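PDB 3QWT: putative GH105 family protein from Salmonella enterica subsp. enterica serovar Paratyphi A, which is of unknown function but, as a possible GH105 glycoside hydrolase with an alpha/alpha toroid, probably removes unsaturated uronic acid residues from oligosaccharides. Local coordinates for residues G211-G216 with R232-L237; K273-S278 with A321-R326; W281-L284 with S290-E293. One frame throughout, in Å; residues are numbered along the deposited sequence.

Interaction 1: G211-G216 with R232-L237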
loop_
_atom_site.group_PDB
_atom_site.type_symbol
_atom_site.label_atom_id
_atom_site.label_comp_id
_atom_site.label_asym_id
_atom_site.label_seq_id
_atom_site.Cartn_x
_atom_site.Cartn_y
_atom_site.Cartn_z
ATOM N N GLY A 211 28.665 7.745 -31.760
ATOM C CA GLY A 211 27.796 6.763 -31.141
ATOM C C GLY A 211 28.595 5.631 -30.525
ATOM O O GLY A 211 28.101 4.887 -29.670
ATOM N N LEU A 212 29.844 5.498 -30.954
ATOM C CA LEU A 212 30.729 4.506 -30.362
ATOM C C LEU A 212 31.365 5.089 -29.092
ATOM O O LEU A 212 31.150 6.260 -28.772
ATOM C CB LEU A 212 31.795 4.065 -31.377
ATOM C CG LEU A 212 31.197 3.470 -32.657
ATOM C CD1 LEU A 212 32.239 3.328 -33.792
ATOM C CD2 LEU A 212 30.497 2.138 -32.375
ATOM N N TRP A 213 32.159 4.286 -28.388
ATOM C CA TRP A 213 32.759 4.710 -27.123
ATOM C C TRP A 213 34.287 4.779 -27.144
ATOM O O TRP A 213 34.948 4.016 -27.847
ATOM C CB TRP A 213 32.360 3.745 -26.010
ATOM C CG TRP A 213 30.974 3.931 -25.489
ATOM C CD1 TRP A 213 29.835 4.076 -26.215
ATOM C CD2 TRP A 213 30.582 3.937 -24.113
ATOM N NE1 TRP A 213 28.747 4.200 -25.370
ATOM C CE2 TRP A 213 29.183 4.113 -24.077
ATOM C CE3 TRP A 213 31.283 3.829 -22.906
ATOM C CZ2 TRP A 213 28.468 4.176 -22.876
ATOM C CZ3 TRP A 213 30.578 3.887 -21.715
ATOM C CH2 TRP A 213 29.177 4.068 -21.708
ATOM N N PHE A 214 34.844 5.675 -26.337
ATOM C CA PHE A 214 36.276 5.690 -26.122
ATOM C C PHE A 214 36.675 4.672 -25.060
ATOM O O PHE A 214 35.927 4.421 -24.109
ATOM C CB PHE A 214 36.731 7.089 -25.723
ATOM C CG PHE A 214 36.526 8.108 -26.806
ATOM C CD1 PHE A 214 37.186 7.985 -28.013
ATOM C CD2 PHE A 214 35.655 9.168 -26.627
ATOM C CE1 PHE A 214 36.986 8.927 -29.030
ATOM C CE2 PHE A 214 35.455 10.104 -27.640
ATOM C CZ PHE A 214 36.122 9.978 -28.838
ATOM N N HIS A 215 37.857 4.099 -25.203
ATOM C CA HIS A 215 38.286 3.088 -24.243
ATOM C C HIS A 215 38.377 3.641 -22.817
ATOM O O HIS A 215 37.784 3.079 -21.892
ATOM C CB HIS A 215 39.614 2.436 -24.649
ATOM C CG HIS A 215 40.027 1.323 -23.740
ATOM N ND1 HIS A 215 41.329 0.879 -23.645
ATOM C CD2 HIS A 215 39.303 0.566 -22.881
ATOM C CE1 HIS A 215 41.388 -0.106 -22.763
ATOM N NE2 HIS A 215 40.174 -0.315 -22.288
ATOM N N GLY A 216 39.109 4.740 -22.643
ATOM C CA GLY A 216 39.348 5.277 -21.317
ATOM C C GLY A 216 39.177 6.779 -21.143
ATOM O O GLY A 216 39.128 7.547 -22.117
ATOM N N ARG A 232 36.741 -4.504 -28.452
ATOM C CA ARG A 232 36.336 -5.280 -27.281
ATOM C C ARG A 232 35.666 -4.397 -26.208
ATOM O O ARG A 232 34.621 -4.752 -25.663
ATOM C CB ARG A 232 37.489 -6.126 -26.713
ATOM C CG ARG A 232 37.052 -6.891 -25.444
ATOM C CD ARG A 232 37.730 -8.248 -25.277
ATOM N NE ARG A 232 39.160 -8.123 -25.013
ATOM C CZ ARG A 232 40.109 -8.499 -25.860
ATOM N NH1 ARG A 232 41.380 -8.343 -25.536
ATOM N NH2 ARG A 232 39.786 -9.040 -27.026
ATOM N N GLY A 233 36.252 -3.234 -25.934
ATOM C CA GLY A 233 35.721 -2.327 -24.935
ATOM C C GLY A 233 34.279 -1.936 -25.205
ATOM O O GLY A 233 33.435 -1.947 -24.293
ATOM N N ASN A 234 34.004 -1.577 -26.459
ATOM C CA ASN A 234 32.657 -1.213 -26.886
ATOM C C ASN A 234 31.687 -2.372 -26.710
ATOM O O ASN A 234 30.514 -2.198 -26.338
ATOM C CB ASN A 234 32.674 -0.787 -28.355
ATOM C CG ASN A 234 33.010 0.670 -28.519
ATOM O OD1 ASN A 234 32.114 1.527 -28.617
ATOM N ND2 ASN A 234 34.305 0.974 -28.529
ATOM N N SER A 235 32.203 -3.545 -27.039
ATOM C CA SER A 235 31.528 -4.806 -26.885
ATOM C C SER A 235 30.979 -4.937 -25.453
ATOM O O SER A 235 29.842 -5.367 -25.253
ATOM C CB SER A 235 32.550 -5.911 -27.209
ATOM O OG SER A 235 32.069 -7.220 -26.986
ATOM N N TRP A 236 31.784 -4.541 -24.466
ATOM C CA TRP A 236 31.385 -4.675 -23.072
ATOM C C TRP A 236 30.089 -3.914 -22.844
ATOM O O TRP A 236 29.324 -4.232 -21.939
ATOM C CB TRP A 236 32.440 -4.123 -22.116
ATOM C CG TRP A 236 33.682 -4.844 -22.130
ATOM C CD1 TRP A 236 34.919 -4.307 -22.152
ATOM C CD2 TRP A 236 33.851 -6.263 -22.127
ATOM N NE1 TRP A 236 35.867 -5.299 -22.164
ATOM C CE2 TRP A 236 35.237 -6.513 -22.149
ATOM C CE3 TRP A 236 32.968 -7.349 -22.110
ATOM C CZ2 TRP A 236 35.769 -7.805 -22.173
ATOM C CZ3 TRP A 236 33.500 -8.648 -22.118
ATOM C CH2 TRP A 236 34.883 -8.856 -22.155
ATOM N N LEU A 237 29.844 -2.898 -23.661
ATOM C CA LEU A 237 28.646 -2.103 -23.457
ATOM C C LEU A 237 27.468 -2.707 -24.160
ATOM O O LEU A 237 26.363 -2.723 -23.621
ATOM C CB LEU A 237 28.846 -0.649 -23.874
ATOM C CG LEU A 237 29.149 0.115 -22.595
ATOM C CD1 LEU A 237 30.460 0.842 -22.741
ATOM C CD2 LEU A 237 27.996 1.044 -22.222
#
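With CG set beside its backbone N and anti to the carbonyl carbon (chi1 -86°), Asn234 carries its amide off helix 231-248 to the backbone of Trp213, whose own CG takes the same kind of position (chi1 -77°) and lays the indole over Leu237. The contact thus fastens the loop between helix 188-205 and strand 216-218 to helix 231-248 of the alpha/alpha toroid. Asparagine suits the place because its amide answers both polar groups of one residue. Its OD1 receives Trp213 N at 2.8 Å, on a lone pair in the carbonyl plane, and its ND2 donates to Trp213 O at 3.2 Å, tilted from the plane of that carbonyl. Asn234 ND2 also gives a hydrogen bond to Trp230 O, so the buried amide is held at both ends and its rotation is fixed. The amide stands nearly perpendicular to the indole. Leu237 puts CD1 over one face of the six-membered ring in a CH-pi contact, modelled too tightly for its exact spacing to be trusted. Leu171 of helix 170-184 also packs on both Trp213 and Leu237, and Val263 of helix 255-272 touches the indole, burying this broad apolar surface between helices. Gly233 presents a bare backbone toward His215, whose ring is held by Asp169 and Tyr354; Gly233 CA lies 5.0 Å from His215 CD2.

Interaction 2: K273-S278 with A321-R326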
loop_
_atom_site.group_PDB
_atom_site.type_symbol
_atom_site.label_atom_id
_atom_site.label_comp_id
_atom_site.label_asym_id
_atom_site.label_seq_id
_atom_site.Cartn_x
_atom_site.Cartn_y
_atom_site.Cartn_z
ATOM N N LYS A 273 27.347 0.338 -39.361
ATOM C CA LYS A 273 28.058 0.996 -40.460
ATOM C C LYS A 273 29.550 0.691 -40.453
ATOM O O LYS A 273 30.292 1.111 -41.344
ATOM C CB LYS A 273 27.849 2.508 -40.371
ATOM C CG LYS A 273 26.395 2.935 -40.525
ATOM C CD LYS A 273 26.169 4.390 -40.088
ATOM C CE LYS A 273 27.285 5.314 -40.574
ATOM N NZ LYS A 273 27.575 5.174 -42.038
ATOM N N CYS A 274 29.964 -0.049 -39.437
ATOM C CA CYS A 274 31.355 -0.259 -39.110
ATOM C C CYS A 274 31.743 -1.689 -39.437
ATOM O O CYS A 274 32.919 -2.035 -39.436
ATOM C CB CYS A 274 31.526 -0.060 -37.589
ATOM S SG CYS A 274 32.596 1.304 -37.131
ATOM N N GLN A 275 30.736 -2.530 -39.663
ATOM C CA GLN A 275 30.947 -3.962 -39.785
ATOM C C GLN A 275 31.633 -4.268 -41.099
ATOM O O GLN A 275 31.228 -3.776 -42.155
ATOM C CB GLN A 275 29.622 -4.718 -39.689
ATOM C CG GLN A 275 29.756 -6.224 -39.499
ATOM C CD GLN A 275 28.406 -6.885 -39.315
ATOM O OE1 GLN A 275 27.391 -6.364 -39.781
ATOM N NE2 GLN A 275 28.378 -8.029 -38.618
ATOM N N ASP A 276 32.681 -5.074 -41.021
ATOM C CA ASP A 276 33.413 -5.501 -42.206
ATOM C C ASP A 276 32.657 -6.601 -42.926
ATOM O O ASP A 276 31.992 -7.412 -42.297
ATOM C CB ASP A 276 34.801 -6.002 -41.819
ATOM C CG ASP A 276 35.548 -6.613 -42.993
ATOM O OD1 ASP A 276 36.032 -5.841 -43.854
ATOM O OD2 ASP A 276 35.642 -7.861 -43.056
ATOM N N GLU A 277 32.760 -6.615 -44.250
ATOM C CA GLU A 277 32.147 -7.653 -45.079
ATOM C C GLU A 277 32.074 -9.056 -44.447
ATOM O O GLU A 277 31.134 -9.805 -44.697
ATOM C CB GLU A 277 32.879 -7.725 -46.422
ATOM C CG GLU A 277 32.468 -8.883 -47.301
ATOM C CD GLU A 277 33.146 -8.841 -48.660
ATOM O OE1 GLU A 277 32.838 -7.921 -49.457
ATOM O OE2 GLU A 277 33.989 -9.726 -48.926
ATOM N N SER A 278 33.066 -9.410 -43.636
ATOM C CA SER A 278 33.136 -10.742 -43.025
ATOM C C SER A 278 32.152 -10.970 -41.877
ATOM O O SER A 278 32.059 -12.077 -41.339
ATOM C CB SER A 278 34.542 -10.988 -42.504
ATOM O OG SER A 278 34.881 -9.977 -41.574
ATOM N N ALA A 321 23.499 -8.845 -36.792
ATOM C CA ALA A 321 23.748 -9.955 -35.877
ATOM C C ALA A 321 24.004 -11.247 -36.654
ATOM O O ALA A 321 25.000 -11.935 -36.423
ATOM C CB ALA A 321 22.583 -10.126 -34.931
ATOM N N GLU A 322 23.096 -11.559 -37.576
ATOM C CA GLU A 322 23.176 -12.764 -38.402
ATOM C C GLU A 322 24.499 -12.892 -39.151
ATOM O O GLU A 322 25.084 -13.977 -39.204
ATOM C CB GLU A 322 22.012 -12.801 -39.393
ATOM C CG GLU A 322 22.087 -13.923 -40.408
ATOM C CD GLU A 322 21.808 -15.286 -39.804
ATOM O OE1 GLU A 322 21.232 -15.331 -38.690
ATOM O OE2 GLU A 322 22.163 -16.305 -40.451
ATOM N N LYS A 323 24.967 -11.794 -39.736
ATOM C CA LYS A 323 26.272 -11.802 -40.389
ATOM C C LYS A 323 27.368 -12.104 -39.371
ATOM O O LYS A 323 28.193 -12.986 -39.588
ATOM C CB LYS A 323 26.554 -10.479 -41.093
ATOM C CG LYS A 323 25.513 -10.126 -42.124
ATOM C CD LYS A 323 25.926 -8.923 -42.950
ATOM C CE LYS A 323 24.825 -8.565 -43.945
ATOM N NZ LYS A 323 25.137 -7.320 -44.698
ATOM N N ALA A 324 27.375 -11.375 -38.256
ATOM C CA ALA A 324 28.403 -11.592 -37.243
ATOM C C ALA A 324 28.417 -13.038 -36.760
ATOM O O ALA A 324 29.475 -13.606 -36.527
ATOM C CB ALA A 324 28.227 -10.630 -36.064
ATOM N N ILE A 325 27.241 -13.627 -36.596
ATOM C CA ILE A 325 27.147 -14.998 -36.104
ATOM C C ILE A 325 27.739 -15.992 -37.111
ATOM O O ILE A 325 28.433 -16.937 -36.736
ATOM C CB ILE A 325 25.693 -15.389 -35.757
ATOM C CG1 ILE A 325 25.229 -14.701 -34.454
ATOM C CG2 ILE A 325 25.575 -16.889 -35.616
ATOM C CD1 ILE A 325 26.007 -15.125 -33.200
ATOM N N ARG A 326 27.466 -15.773 -38.392
ATOM C CA ARG A 326 28.049 -16.605 -39.437
ATOM C C ARG A 326 29.568 -16.470 -39.399
ATOM O O ARG A 326 30.293 -17.466 -39.401
ATOM C CB ARG A 326 27.488 -16.224 -40.814
ATOM C CG ARG A 326 26.107 -16.806 -41.089
ATOM C CD ARG A 326 25.398 -16.099 -42.230
ATOM N NE ARG A 326 23.993 -16.490 -42.283
ATOM C CZ ARG A 326 23.417 -17.092 -43.319
ATOM N NH1 ARG A 326 24.115 -17.357 -44.416
ATOM N NH2 ARG A 326 22.132 -17.415 -43.264
#
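The loop 273-278 comes nearest helix 318-330 at Ser278, 7.4 Å from Lys323 between alpha carbons, where an Asx turn closed by the Asp276 side chain ends. This is loop-on-helix packing in an alpha/alpha toroid, where the connection leaving helix 255-272 is laid against a later helix. Gln275 spans the gap. Its CG lies anti to the backbone N (chi1 -167°) and the chain stays extended beyond it, so that only the amide end arrives at the helix. NE2 comes to 3.5 Å from Ala324 N and 3.6 Å from Ala324 CB, while Lys323 CB is a little farther off. The polar needs of this nitrogen are met elsewhere, by Gly279 O in the loop and Val320 O one helical turn before Ala324; the extended glutamine chain brings one amide nitrogen to both carbonyls. Alanine offers a low helix surface that the amide can approach, whereas the extended end of Lys323 leads away. Arg326 and Glu322, one turn apart, form a salt bridge on the helix itself, and Glu322 OE1 also bonds Tyr376 OH of helix 363-377. In the Asx turn, Asp276 OD2 accepts twice from one residue: from Ser278 N at 3.1 Å, reached from above the carboxylate plane, and from Ser278 OG at 2.7 Å on its anti lone pair.

Interaction 3: W281-L284 with S290-E293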
loop_
_atom_site.group_PDB
_atom_site.type_symbol
_atom_site.label_atom_id
_atom_site.label_comp_id
_atom_site.label_asym_id
_atom_site.label_seq_id
_atom_site.Cartn_x
_atom_site.Cartn_y
_atom_site.Cartn_z
ATOM N N TRP A 281 34.210 -7.218 -36.857
ATOM C CA TRP A 281 34.533 -5.803 -36.683
ATOM C C TRP A 281 36.016 -5.598 -36.464
ATOM O O TRP A 281 36.669 -6.446 -35.855
ATOM C CB TRP A 281 33.798 -5.221 -35.473
ATOM C CG TRP A 281 32.417 -4.832 -35.739
ATOM C CD1 TRP A 281 31.962 -3.593 -36.107
ATOM C CD2 TRP A 281 31.270 -5.671 -35.645
ATOM N NE1 TRP A 281 30.597 -3.613 -36.241
ATOM C CE2 TRP A 281 30.145 -4.878 -35.963
ATOM C CE3 TRP A 281 31.082 -7.020 -35.315
ATOM C CZ2 TRP A 281 28.848 -5.391 -35.962
ATOM C CZ3 TRP A 281 29.797 -7.527 -35.316
ATOM C CH2 TRP A 281 28.695 -6.715 -35.640
ATOM N N HIS A 282 36.530 -4.457 -36.930
ATOM C CA HIS A 282 37.939 -4.101 -36.754
ATOM C C HIS A 282 38.290 -3.733 -35.299
ATOM O O HIS A 282 37.494 -3.100 -34.592
ATOM C CB HIS A 282 38.319 -2.966 -37.704
ATOM C CG HIS A 282 38.109 -3.293 -39.150
ATOM N ND1 HIS A 282 39.043 -3.975 -39.904
ATOM C CD2 HIS A 282 37.077 -3.024 -39.986
ATOM C CE1 HIS A 282 38.596 -4.111 -41.138
ATOM N NE2 HIS A 282 37.407 -3.538 -41.218
ATOM N N THR A 283 39.483 -4.135 -34.863
ATOM C CA THR A 283 39.894 -3.978 -33.469
ATOM C C THR A 283 39.972 -2.503 -33.086
ATOM O O THR A 283 39.732 -2.130 -31.931
ATOM C CB THR A 283 41.217 -4.714 -33.166
ATOM O OG1 THR A 283 41.362 -4.867 -31.753
ATOM C CG2 THR A 283 42.414 -3.953 -33.725
ATOM N N LEU A 284 40.312 -1.661 -34.056
ATOM C CA LEU A 284 39.962 -0.251 -33.965
ATOM C C LEU A 284 38.811 -0.079 -34.925
ATOM O O LEU A 284 38.996 -0.172 -36.143
ATOM C CB LEU A 284 41.116 0.653 -34.353
ATOM C CG LEU A 284 41.983 1.292 -33.269
ATOM C CD1 LEU A 284 41.533 0.923 -31.873
ATOM C CD2 LEU A 284 43.449 0.944 -33.494
ATOM N N SER A 290 42.801 -2.110 -39.295
ATOM C CA SER A 290 43.108 -2.848 -38.073
ATOM C C SER A 290 42.792 -4.266 -38.405
ATOM O O SER A 290 41.958 -4.516 -39.269
ATOM C CB SER A 290 42.189 -2.477 -36.896
ATOM O OG SER A 290 41.671 -1.177 -37.002
ATOM N N TYR A 291 43.415 -5.205 -37.709
ATOM C CA TYR A 291 42.964 -6.574 -37.846
ATOM C C TYR A 291 41.538 -6.696 -37.304
ATOM O O TYR A 291 41.112 -5.920 -36.448
ATOM C CB TYR A 291 43.928 -7.575 -37.191
ATOM C CG TYR A 291 44.268 -7.382 -35.718
ATOM C CD1 TYR A 291 43.400 -7.807 -34.719
ATOM C CD2 TYR A 291 45.493 -6.841 -35.328
ATOM C CE1 TYR A 291 43.725 -7.670 -33.370
ATOM C CE2 TYR A 291 45.827 -6.696 -33.983
ATOM C CZ TYR A 291 44.936 -7.112 -33.012
ATOM O OH TYR A 291 45.253 -6.972 -31.683
ATOM N N LEU A 292 40.786 -7.640 -37.849
ATOM C CA LEU A 292 39.479 -7.966 -37.318
ATOM C C LEU A 292 39.667 -8.650 -35.963
ATOM O O LEU A 292 40.680 -9.303 -35.735
ATOM C CB LEU A 292 38.754 -8.889 -38.292
ATOM C CG LEU A 292 38.564 -8.277 -39.678
ATOM C CD1 LEU A 292 38.091 -9.323 -40.650
ATOM C CD2 LEU A 292 37.580 -7.123 -39.605
ATOM N N GLU A 293 38.709 -8.490 -35.056
ATOM C CA GLU A 293 38.841 -9.112 -33.752
ATOM C C GLU A 293 37.555 -9.844 -33.366
ATOM O O GLU A 293 36.477 -9.247 -33.222
ATOM C CB GLU A 293 39.263 -8.074 -32.711
ATOM C CG GLU A 293 39.947 -8.645 -31.479
ATOM C CD GLU A 293 38.971 -9.322 -30.526
ATOM O OE1 GLU A 293 39.290 -10.400 -29.991
ATOM O OE2 GLU A 293 37.882 -8.771 -30.307
#
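Leu292 lays its CD2 methyl over one face of the His282 imidazole, 3.6 Å from the ring centroid and somewhat toward the rim, while the edge of the same ring is spoken for by Ser290. There His282 ND1 donates to Ser290 O at 3.0 Å, the acceptor lying close to the ring plane. Histidine thus serves two neighbours with two different surfaces, and the bond at its edge holds the ring at the angle that turns a face to the leucine. Thr283 and Tyr291 make a second such pair. With Tyr291 CG between its backbone N and carbonyl carbon (chi1 56°), the phenol folds back so that Thr283 CG2 sits over the ring centre, 4.0 Å from the centroid, in a CH-pi contact. The short side chain of Ser290 lets its CB meet the same Thr283 CG2 methyl at 3.5 Å while its OG bonds Asp287 O within the intervening loop, and Thr283 CB rests against Glu293 CB. Behind the side chains the backbones form a single antiparallel bridge: His282 and Leu292 are a non-hydrogen-bonded pair with alpha carbons 4.2 Å apart. It is flanked by Thr283 N to Tyr291 O at 2.9 Å and Glu293 N to Trp281 O at 3.0 Å. The whole pinched connection lies between helices 255-272 and 294-309. Trp281 NE1 bonds Leu271 O at the end of the former, and its ring meets Phe300 of the latter edge-to-face. Leu284 packs on helix 351-355, and Glu293 is the N-cap of helix 294-309, its OE2 accepting from Ala296 N while OE1 bonds Ser295 OG.

Overall arrangement
Interaction 1 closes before the others open, and interaction 3 is nested in the loop closed by interaction 2. Interactions 2 and 3, with centres about 12 Å apart, share a packed seam in which the Trp281 indole packs against both partners of interaction 2; its CH2 is 3.3 Å from Gln275 NE2 and its CZ3 3.6 Å from Ala324 CB. Interaction 1 reaches interaction 3 through a long, weak ion pair, Arg232 NH2 to Glu293 OE1 at 3.3 Å, and interaction 2 through Leu212 CD1 on Cys274 SG. The centre of interaction 1, about 11 Å from the centre of the chain, is the innermost of the three.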